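Local atomic coordinates of beta-fructofuranosidase (Bifidobacterium adolescentis, PDB entry 6NOB), a protein that probably hydrolyses terminal beta-D-fructofuranoside residues, as in sucrose, in the manner of family 32 glycoside hydrolases. Residues G25-G36 / T64-L72; Y151-H162 / L174-H185. All blocks are in the same frame, centred on the assembly; numbering follows the deposited sequence.

Contact 1: residues G25-G36 / T64-L72; sequences GEGNAVVTVADG and TVTVAASGL
Strands 30-34 and 64-70 run antiparallel, their axes 4.7 Å apart at closest, and the hydrogen-bonded pairs Val30-Ser70, Thr32-Ala68 and Ala34-Thr66 each exchange two backbone bonds; the straightest, Val30 N to Ser70 O, is 2.8 Å long. Val31, Val33, Val67 and Ala69 line the buried face, joined by Val65 and by Leu72, the first residue of strand 72-80 in the facing sheet; beta-branched valines suit such extended backbone. With its CG1 anti to the backbone N (chi1 -171°), Val31 brings that methyl within 4.0 Å of Val67 CG1, while its CG2 meets Leu72 CD2 at 3.7 Å, the side chains crossing at about a right angle. Val33 CG1 lies 3.7 Å from Val65 CB. These are the central strands of a four-stranded antiparallel sheet, flanked by 5-10 and 40-45; the buried face packs on strand 16-23 of the second sheet, through Leu17 and Leu19, making a small beta sandwich. The other face is partly exposed and carries mostly small or polar residues, Val30 excepted: Thr32 OG1 sits 3.4 Å from Ala68 CB, and Ser70 OG bonds to Thr4. Gly71 has a positive phi (78°) that suits glycine; a side chain there would strike Asn28 O.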
loop_
_atom_site.group_PDB
_atom_site.type_symbol
_atom_site.label_atom_id
_atom_site.label_comp_id
_atom_site.label_asym_id
_atom_site.label_seq_id
_atom_site.Cartn_x
_atom_site.Cartn_y
_atom_site.Cartn_z
ATOM N N GLY A 25 -10.607 -6.380 -31.247
ATOM C CA GLY A 25 -10.651 -6.616 -32.664
ATOM C C GLY A 25 -9.797 -5.641 -33.450
ATOM O O GLY A 25 -8.937 -4.936 -32.906
ATOM N N GLU A 26 -10.043 -5.600 -34.758
ATOM C CA GLU A 26 -9.285 -4.757 -35.676
ATOM C C GLU A 26 -10.003 -3.453 -36.005
ATOM O O GLU A 26 -9.382 -2.386 -35.996
ATOM C CB GLU A 26 -8.984 -5.527 -36.969
ATOM C CG GLU A 26 -9.840 -6.769 -37.168
ATOM N N GLY A 27 -11.301 -3.517 -36.293
ATOM C CA GLY A 27 -12.038 -2.347 -36.733
ATOM C C GLY A 27 -12.696 -1.551 -35.623
ATOM O O GLY A 27 -12.069 -1.258 -34.601
ATOM N N ASN A 28 -13.965 -1.202 -35.820
ATOM C CA ASN A 28 -14.671 -0.335 -34.886
ATOM C C ASN A 28 -14.901 -1.038 -33.552
ATOM O O ASN A 28 -15.426 -2.154 -33.507
ATOM C CB ASN A 28 -16.007 0.105 -35.482
ATOM C CG ASN A 28 -15.939 1.478 -36.116
ATOM O OD1 ASN A 28 -15.141 2.321 -35.713
ATOM N ND2 ASN A 28 -16.778 1.710 -37.119
ATOM N N ALA A 29 -14.509 -0.375 -32.467
ATOM C CA ALA A 29 -14.781 -0.829 -31.109
ATOM C C ALA A 29 -15.835 0.091 -30.507
ATOM O O ALA A 29 -15.580 1.285 -30.308
ATOM C CB ALA A 29 -13.507 -0.833 -30.264
ATOM N N VAL A 30 -17.016 -0.460 -30.228
ATOM C CA VAL A 30 -18.189 0.333 -29.881
ATOM C C VAL A 30 -18.808 -0.172 -28.585
ATOM O O VAL A 30 -18.791 -1.369 -28.283
ATOM C CB VAL A 30 -19.239 0.310 -31.019
ATOM C CG1 VAL A 30 -20.336 1.333 -30.769
ATOM C CG2 VAL A 30 -18.579 0.571 -32.359
ATOM N N VAL A 31 -19.354 0.766 -27.815
ATOM C CA VAL A 31 -20.232 0.478 -26.688
ATOM C C VAL A 31 -21.536 1.228 -26.912
ATOM O O VAL A 31 -21.527 2.413 -27.262
ATOM C CB VAL A 31 -19.606 0.883 -25.339
ATOM C CG1 VAL A 31 -20.456 0.358 -24.192
ATOM C CG2 VAL A 31 -18.180 0.373 -25.238
ATOM N N THR A 32 -22.656 0.539 -26.716
ATOM C CA THR A 32 -23.963 1.155 -26.861
ATOM C C THR A 32 -24.826 0.831 -25.652
ATOM O O THR A 32 -24.595 -0.147 -24.937
ATOM C CB THR A 32 -24.668 0.700 -28.146
ATOM O OG1 THR A 32 -24.618 -0.729 -28.242
ATOM C CG2 THR A 32 -23.995 1.314 -29.364
ATOM N N VAL A 33 -25.818 1.689 -25.423
ATOM C CA VAL A 33 -26.803 1.517 -24.362
ATOM C C VAL A 33 -28.186 1.655 -24.979
ATOM O O VAL A 33 -28.415 2.534 -25.818
ATOM C CB VAL A 33 -26.611 2.540 -23.220
ATOM C CG1 VAL A 33 -27.425 2.135 -21.999
ATOM C CG2 VAL A 33 -25.137 2.677 -22.859
ATOM N N ALA A 34 -29.104 0.782 -24.570
ATOM C CA ALA A 34 -30.476 0.796 -25.053
ATOM C C ALA A 34 -31.431 0.669 -23.874
ATOM O O ALA A 34 -31.100 0.058 -22.854
ATOM C CB ALA A 34 -30.729 -0.333 -26.059
ATOM N N ASP A 35 -32.621 1.248 -24.017
ATOM C CA ASP A 35 -33.591 1.246 -22.929
ATOM C C ASP A 35 -34.312 -0.103 -22.876
ATOM O O ASP A 35 -33.954 -1.056 -23.573
ATOM C CB ASP A 35 -34.545 2.438 -23.060
ATOM C CG ASP A 35 -35.563 2.283 -24.189
ATOM O OD1 ASP A 35 -35.521 1.290 -24.946
ATOM O OD2 ASP A 35 -36.425 3.179 -24.315
ATOM N N GLY A 36 -35.353 -0.187 -22.042
ATOM C CA GLY A 36 -36.033 -1.455 -21.834
ATOM C C GLY A 36 -36.681 -2.014 -23.085
ATOM O O GLY A 36 -36.784 -3.234 -23.240
ATOM N N THR A 64 -33.809 0.062 -16.323
ATOM C CA THR A 64 -33.084 -1.138 -16.721
ATOM C C THR A 64 -32.617 -0.939 -18.158
ATOM O O THR A 64 -33.439 -0.848 -19.077
ATOM C CB THR A 64 -33.960 -2.381 -16.593
ATOM O OG1 THR A 64 -34.453 -2.484 -15.250
ATOM C CG2 THR A 64 -33.156 -3.630 -16.927
ATOM N N VAL A 65 -31.302 -0.864 -18.348
ATOM C CA VAL A 65 -30.711 -0.604 -19.651
ATOM C C VAL A 65 -29.870 -1.803 -20.067
ATOM O O VAL A 65 -29.422 -2.603 -19.241
ATOM C CB VAL A 65 -29.859 0.682 -19.655
ATOM C CG1 VAL A 65 -30.706 1.883 -19.276
ATOM C CG2 VAL A 65 -28.677 0.538 -18.709
ATOM N N THR A 66 -29.655 -1.915 -21.374
ATOM C CA THR A 66 -28.866 -2.985 -21.971
ATOM C C THR A 66 -27.567 -2.394 -22.499
ATOM O O THR A 66 -27.593 -1.466 -23.315
ATOM C CB THR A 66 -29.639 -3.672 -23.097
ATOM O OG1 THR A 66 -30.771 -4.363 -22.552
ATOM C CG2 THR A 66 -28.748 -4.658 -23.834
ATOM N N VAL A 67 -26.440 -2.925 -22.035
ATOM C CA VAL A 67 -25.117 -2.461 -22.437
ATOM C C VAL A 67 -24.528 -3.483 -23.398
ATOM O O VAL A 67 -24.488 -4.682 -23.094
ATOM C CB VAL A 67 -24.198 -2.250 -21.222
ATOM C CG1 VAL A 67 -22.911 -1.557 -21.645
ATOM C CG2 VAL A 67 -24.918 -1.453 -20.143
ATOM N N ALA A 68 -24.071 -3.011 -24.557
ATOM C CA ALA A 68 -23.583 -3.880 -25.617
ATOM C C ALA A 68 -22.170 -3.476 -26.000
ATOM O O ALA A 68 -21.895 -2.289 -26.209
ATOM C CB ALA A 68 -24.500 -3.823 -26.844
ATOM N N ALA A 69 -21.281 -4.461 -26.094
ATOM C CA ALA A 69 -19.904 -4.252 -26.517
ATOM C C ALA A 69 -19.644 -5.017 -27.806
ATOM O O ALA A 69 -20.158 -6.122 -27.998
ATOM C CB ALA A 69 -18.917 -4.702 -25.439
ATOM N N SER A 70 -18.846 -4.423 -28.689
ATOM C CA SER A 70 -18.428 -5.088 -29.914
ATOM C C SER A 70 -17.079 -4.520 -30.322
ATOM O O SER A 70 -16.903 -3.299 -30.359
ATOM C CB SER A 70 -19.456 -4.902 -31.038
ATOM O OG SER A 70 -19.285 -5.867 -32.065
ATOM N N GLY A 71 -16.135 -5.406 -30.621
ATOM C CA GLY A 71 -14.786 -4.998 -30.929
ATOM C C GLY A 71 -13.945 -4.639 -29.728
ATOM O O GLY A 71 -12.806 -4.187 -29.902
ATOM N N LEU A 72 -14.468 -4.815 -28.518
ATOM C CA LEU A 72 -13.714 -4.531 -27.308
ATOM C C LEU A 72 -14.183 -5.470 -26.208
ATOM O O LEU A 72 -15.146 -6.221 -26.372
ATOM C CB LEU A 72 -13.860 -3.063 -26.888
ATOM C CG LEU A 72 -15.270 -2.488 -26.716
ATOM C CD1 LEU A 72 -15.837 -2.776 -25.333
ATOM C CD2 LEU A 72 -15.261 -0.993 -26.987
#

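Contact 2: residues Y151-H162 / L174-H185; sequences YGFGWDNMHWGH and LPVFLEPQPELH
Pro180 sets its CD over the face of the His159 imidazole, 3.3 Å from the centroid and almost on the ring normal, a CH-pi contact. A weak bond from ND1 to Asn157 O, in the ring plane, also restrains the imidazole. Were His159 an alanine, Pro180 CD would probably lose the ring face it rests on and Asn157 O its weak donor. The tightly packed part follows along strand 159-165. Trp160 N bonds to Leu178 O at 2.8 Å, the donor standing above the carbonyl plane, and Phe177 N bonds to Trp160 O; two residues, Phe177 and Leu178, are set opposite the single Trp160, a classic beta bulge. Here the segment after strand 172-173 lies along an edge of one blade sheet of the five-bladed beta-propeller characteristic of family 32. Leu178 CD1 sits over one face of the indole, above the five-membered ring whose NE1 bonds to Phe195 O, and Phe177 CD2 reaches Trp160 CE3 at 3.8 Å. A chi1 of -169° extends the His162 ring away from its own N and lays it alongside Leu174, whose CD1 sits over the imidazole, 3.6 Å from its centroid; NE2 bonds to His143. The looser part, around His185, is bridged by water: one joins Asn157 ND2 (3.0 Å) to His185 NE2, a second links ND2 to Leu184 O. Asn157 OD1 accepts from Gly192 N, as suits a buried amide.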
loop_
_atom_site.group_PDB
_atom_site.type_symbol
_atom_site.label_atom_id
_atom_site.label_comp_id
_atom_site.label_asym_id
_atom_site.label_seq_id
_atom_site.Cartn_x
_atom_site.Cartn_y
_atom_site.Cartn_z
ATOM N N TYR A 151 -7.145 -3.353 -15.663
ATOM C CA TYR A 151 -7.218 -4.173 -16.864
ATOM C C TYR A 151 -6.697 -5.593 -16.685
ATOM O O TYR A 151 -6.819 -6.395 -17.618
ATOM C CB TYR A 151 -6.450 -3.503 -18.012
ATOM C CG TYR A 151 -7.078 -2.217 -18.484
ATOM C CD1 TYR A 151 -8.144 -2.229 -19.373
ATOM C CD2 TYR A 151 -6.613 -0.989 -18.028
ATOM C CE1 TYR A 151 -8.725 -1.052 -19.804
ATOM C CE2 TYR A 151 -7.186 0.194 -18.451
ATOM C CZ TYR A 151 -8.242 0.156 -19.337
ATOM O OH TYR A 151 -8.814 1.333 -19.759
ATOM N N GLY A 152 -6.131 -5.932 -15.534
ATOM C CA GLY A 152 -5.560 -7.255 -15.392
ATOM C C GLY A 152 -5.196 -7.572 -13.960
ATOM O O GLY A 152 -5.463 -6.798 -13.039
ATOM N N PHE A 153 -4.570 -8.738 -13.791
ATOM C CA PHE A 153 -4.196 -9.257 -12.483
ATOM C C PHE A 153 -2.797 -8.845 -12.048
ATOM O O PHE A 153 -2.472 -8.960 -10.862
ATOM C CB PHE A 153 -4.297 -10.788 -12.488
ATOM C CG PHE A 153 -4.425 -11.399 -11.120
ATOM C CD1 PHE A 153 -5.621 -11.330 -10.421
ATOM C CD2 PHE A 153 -3.351 -12.057 -10.540
ATOM C CE1 PHE A 153 -5.741 -11.901 -9.164
ATOM C CE2 PHE A 153 -3.463 -12.627 -9.285
ATOM C CZ PHE A 153 -4.661 -12.549 -8.595
ATOM N N GLY A 154 -1.956 -8.375 -12.973
ATOM C CA GLY A 154 -0.627 -7.919 -12.656
ATOM C C GLY A 154 -0.501 -6.404 -12.747
ATOM O O GLY A 154 -1.454 -5.681 -13.024
ATOM N N TRP A 155 0.718 -5.936 -12.498
ATOM C CA TRP A 155 1.004 -4.514 -12.612
ATOM C C TRP A 155 0.928 -4.077 -14.071
ATOM O O TRP A 155 1.279 -4.833 -14.982
ATOM C CB TRP A 155 2.384 -4.202 -12.028
ATOM C CG TRP A 155 2.692 -2.736 -11.976
ATOM C CD1 TRP A 155 2.517 -1.894 -10.912
ATOM C CD2 TRP A 155 3.228 -1.935 -13.036
ATOM N NE1 TRP A 155 2.908 -0.619 -11.248
ATOM C CE2 TRP A 155 3.348 -0.619 -12.547
ATOM C CE3 TRP A 155 3.618 -2.204 -14.353
ATOM C CZ2 TRP A 155 3.840 0.424 -13.327
ATOM C CZ3 TRP A 155 4.102 -1.167 -15.126
ATOM C CH2 TRP A 155 4.210 0.130 -14.612
ATOM N N ASP A 156 0.455 -2.854 -14.294
ATOM C CA ASP A 156 0.371 -2.276 -15.632
ATOM C C ASP A 156 0.331 -0.760 -15.485
ATOM O O ASP A 156 0.607 -0.221 -14.407
ATOM C CB ASP A 156 -0.842 -2.822 -16.394
ATOM C CG ASP A 156 -0.625 -2.862 -17.896
ATOM O OD1 ASP A 156 0.244 -2.119 -18.399
ATOM O OD2 ASP A 156 -1.331 -3.639 -18.571
ATOM N N ASN A 157 -0.016 -0.067 -16.572
ATOM C CA ASN A 157 -0.064 1.390 -16.566
ATOM C C ASN A 157 -0.940 1.890 -15.422
ATOM O O ASN A 157 -2.086 1.459 -15.260
ATOM C CB ASN A 157 -0.585 1.905 -17.908
ATOM C CG ASN A 157 0.416 1.707 -19.036
ATOM O OD1 ASN A 157 1.600 2.020 -18.897
ATOM N ND2 ASN A 157 -0.058 1.183 -20.163
ATOM N N MET A 158 -0.390 2.807 -14.633
ATOM C CA MET A 158 -0.875 3.047 -13.283
ATOM C C MET A 158 -1.985 4.090 -13.250
ATOM O O MET A 158 -1.846 5.182 -13.811
ATOM C CB MET A 158 0.284 3.474 -12.382
ATOM C CG MET A 158 1.001 2.297 -11.744
ATOM S SD MET A 158 -0.059 1.448 -10.555
ATOM C CE MET A 158 -0.526 -0.033 -11.443
ATOM N N HIS A 159 -3.086 3.733 -12.589
ATOM C CA HIS A 159 -4.184 4.619 -12.235
ATOM C C HIS A 159 -4.146 4.886 -10.734
ATOM O O HIS A 159 -3.376 4.276 -9.987
ATOM C CB HIS A 159 -5.543 4.011 -12.606
ATOM C CG HIS A 159 -5.665 3.562 -14.029
ATOM N ND1 HIS A 159 -4.766 2.703 -14.625
ATOM C CD2 HIS A 159 -6.610 3.826 -14.963
ATOM C CE1 HIS A 159 -5.140 2.474 -15.871
ATOM N NE2 HIS A 159 -6.257 3.143 -16.101
ATOM N N TRP A 160 -5.019 5.785 -10.288
ATOM C CA TRP A 160 -5.271 6.006 -8.868
ATOM C C TRP A 160 -6.692 5.551 -8.554
ATOM O O TRP A 160 -7.659 6.134 -9.055
ATOM C CB TRP A 160 -5.086 7.473 -8.491
ATOM C CG TRP A 160 -3.681 7.858 -8.150
ATOM C CD1 TRP A 160 -2.540 7.435 -8.765
ATOM C CD2 TRP A 160 -3.272 8.753 -7.111
ATOM N NE1 TRP A 160 -1.444 8.016 -8.174
ATOM C CE2 TRP A 160 -1.867 8.829 -7.155
ATOM C CE3 TRP A 160 -3.958 9.498 -6.147
ATOM C CZ2 TRP A 160 -1.135 9.617 -6.271
ATOM C CZ3 TRP A 160 -3.230 10.278 -5.270
ATOM C CH2 TRP A 160 -1.834 10.335 -5.337
ATOM N N GLY A 161 -6.815 4.508 -7.735
ATOM C CA GLY A 161 -8.092 4.185 -7.137
ATOM C C GLY A 161 -8.378 5.090 -5.953
ATOM O O GLY A 161 -7.517 5.832 -5.484
ATOM N N HIS A 162 -9.612 5.026 -5.457
ATOM C CA HIS A 162 -10.032 5.961 -4.419
ATOM C C HIS A 162 -11.126 5.343 -3.562
ATOM O O HIS A 162 -12.107 4.809 -4.087
ATOM C CB HIS A 162 -10.519 7.275 -5.044
ATOM C CG HIS A 162 -10.721 8.383 -4.056
ATOM N ND1 HIS A 162 -11.401 9.540 -4.368
ATOM C CD2 HIS A 162 -10.336 8.509 -2.764
ATOM C CE1 HIS A 162 -11.424 10.333 -3.311
ATOM N NE2 HIS A 162 -10.785 9.730 -2.325
ATOM N N LEU A 174 -15.039 4.821 -4.380
ATOM C CA LEU A 174 -15.264 6.045 -5.141
ATOM C C LEU A 174 -14.806 5.847 -6.586
ATOM O O LEU A 174 -14.195 4.817 -6.894
ATOM C CB LEU A 174 -14.530 7.208 -4.470
ATOM C CG LEU A 174 -15.155 7.648 -3.145
ATOM C CD1 LEU A 174 -14.391 8.818 -2.551
ATOM C CD2 LEU A 174 -16.628 7.996 -3.339
ATOM N N PRO A 175 -15.090 6.773 -7.504
ATOM C CA PRO A 175 -14.634 6.592 -8.888
ATOM C C PRO A 175 -13.118 6.666 -9.010
ATOM O O PRO A 175 -12.416 7.216 -8.157
ATOM C CB PRO A 175 -15.298 7.752 -9.640
ATOM C CG PRO A 175 -16.446 8.145 -8.794
ATOM C CD PRO A 175 -15.995 7.931 -7.385
ATOM N N VAL A 176 -12.619 6.093 -10.111
ATOM C CA VAL A 176 -11.194 6.156 -10.416
ATOM C C VAL A 176 -10.761 7.612 -10.494
ATOM O O VAL A 176 -11.415 8.442 -11.139
ATOM C CB VAL A 176 -10.893 5.400 -11.718
ATOM C CG1 VAL A 176 -9.496 5.732 -12.223
ATOM C CG2 VAL A 176 -11.039 3.903 -11.500
ATOM N N PHE A 177 -9.649 7.929 -9.832
ATOM C CA PHE A 177 -9.246 9.305 -9.570
ATOM C C PHE A 177 -8.260 9.852 -10.599
ATOM O O PHE A 177 -8.514 10.902 -11.197
ATOM C CB PHE A 177 -8.649 9.398 -8.163
ATOM C CG PHE A 177 -8.351 10.796 -7.727
ATOM C CD1 PHE A 177 -9.383 11.676 -7.439
ATOM C CD2 PHE A 177 -7.044 11.232 -7.599
ATOM C CE1 PHE A 177 -9.116 12.966 -7.037
ATOM C CE2 PHE A 177 -6.770 12.521 -7.195
ATOM C CZ PHE A 177 -7.808 13.390 -6.912
ATOM N N LEU A 178 -7.133 9.175 -10.805
ATOM C CA LEU A 178 -6.151 9.569 -11.806
ATOM C C LEU A 178 -5.893 8.401 -12.748
ATOM O O LEU A 178 -6.119 7.240 -12.404
ATOM C CB LEU A 178 -4.836 10.030 -11.164
ATOM C CG LEU A 178 -4.852 11.432 -10.553
ATOM C CD1 LEU A 178 -3.723 11.583 -9.549
ATOM C CD2 LEU A 178 -4.754 12.490 -11.641
ATOM N N GLU A 179 -5.413 8.721 -13.943
ATOM C CA GLU A 179 -5.289 7.758 -15.026
ATOM C C GLU A 179 -3.965 7.960 -15.735
ATOM O O GLU A 179 -3.322 9.007 -15.583
ATOM C CB GLU A 179 -6.463 7.899 -16.005
ATOM C CG GLU A 179 -7.801 7.577 -15.364
ATOM C CD GLU A 179 -8.958 7.627 -16.335
ATOM O OE1 GLU A 179 -8.721 7.783 -17.550
ATOM O OE2 GLU A 179 -10.112 7.507 -15.876
ATOM N N PRO A 180 -3.507 6.969 -16.510
ATOM C CA PRO A 180 -2.235 7.115 -17.223
ATOM C C PRO A 180 -2.280 8.255 -18.226
ATOM O O PRO A 180 -3.344 8.661 -18.697
ATOM C CB PRO A 180 -2.064 5.767 -17.937
ATOM C CG PRO A 180 -2.900 4.819 -17.166
ATOM C CD PRO A 180 -4.072 5.617 -16.681
ATOM N N GLN A 181 -1.095 8.774 -18.542
ATOM C CA GLN A 181 -0.974 9.738 -19.624
ATOM C C GLN A 181 -1.642 9.180 -20.880
ATOM O O GLN A 181 -1.534 7.979 -21.153
ATOM C CB GLN A 181 0.498 10.049 -19.913
ATOM C CG GLN A 181 1.271 10.658 -18.751
ATOM C CD GLN A 181 1.958 9.608 -17.901
ATOM O OE1 GLN A 181 1.311 8.903 -17.129
ATOM N NE2 GLN A 181 3.276 9.493 -18.046
ATOM N N PRO A 182 -2.349 10.010 -21.648
ATOM C CA PRO A 182 -3.087 9.486 -22.813
ATOM C C PRO A 182 -2.222 8.725 -23.804
ATOM O O PRO A 182 -2.679 7.727 -24.378
ATOM C CB PRO A 182 -3.681 10.755 -23.437
ATOM C CG PRO A 182 -3.818 11.708 -22.279
ATOM C CD PRO A 182 -2.632 11.434 -21.396
ATOM N N GLU A 183 -0.976 9.161 -24.010
ATOM C CA GLU A 183 -0.110 8.511 -24.987
ATOM C C GLU A 183 0.224 7.075 -24.607
ATOM O O GLU A 183 0.653 6.301 -25.471
ATOM C CB GLU A 183 1.180 9.315 -25.161
ATOM C CG GLU A 183 0.963 10.761 -25.576
ATOM C CD GLU A 183 1.073 11.726 -24.410
ATOM O OE1 GLU A 183 0.640 11.371 -23.296
ATOM O OE2 GLU A 183 1.593 12.844 -24.605
ATOM N N LEU A 184 0.037 6.696 -23.341
ATOM C CA LEU A 184 0.340 5.332 -22.926
ATOM C C LEU A 184 -0.628 4.319 -23.523
ATOM O O LEU A 184 -0.332 3.119 -23.519
ATOM C CB LEU A 184 0.330 5.236 -21.401
ATOM C CG LEU A 184 1.568 5.837 -20.733
ATOM C CD1 LEU A 184 1.372 5.960 -19.236
ATOM C CD2 LEU A 184 2.801 5.006 -21.048
ATOM N N HIS A 185 -1.770 4.775 -24.035
ATOM C CA HIS A 185 -2.739 3.910 -24.689
ATOM C C HIS A 185 -2.739 4.059 -26.204
ATOM O O HIS A 185 -3.525 3.385 -26.877
ATOM C CB HIS A 185 -4.144 4.180 -24.137
ATOM C CG HIS A 185 -4.349 3.668 -22.746
ATOM N ND1 HIS A 185 -5.450 3.995 -21.986
ATOM C CD2 HIS A 185 -3.589 2.854 -21.976
ATOM C CE1 HIS A 185 -5.361 3.405 -20.808
ATOM N NE2 HIS A 185 -4.241 2.706 -20.776
HETATM O O HOH W 1 -2.930 0.432 -19.586
HETATM O O HOH W 2 1.537 1.275 -22.660
HETATM O O HOH W 3 -12.850 9.473 -6.707
#

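Contact 1 closes before contact 2 opens, so the two follow in series along the chain. Their centres are about 22 Å apart and their nearest atoms about 9 Å, with no touch between them. They share no sheet: contact 1 joins the inner strands of a four-stranded sheet in the N-terminal beta sandwich, about 35 Å from the centre of the chain, whereas contact 2 packs a loop against strand 159-165 of a mixed sheet, about 15 Å from it. The sandwich nevertheless reaches contact 2 through its other sheet, because His54 of strand 52-58 bonds to Glu179 and Tyr78 of strand 72-80 bonds to Val176. The N-terminal sandwich is thereby fastened onto the family 32 domain.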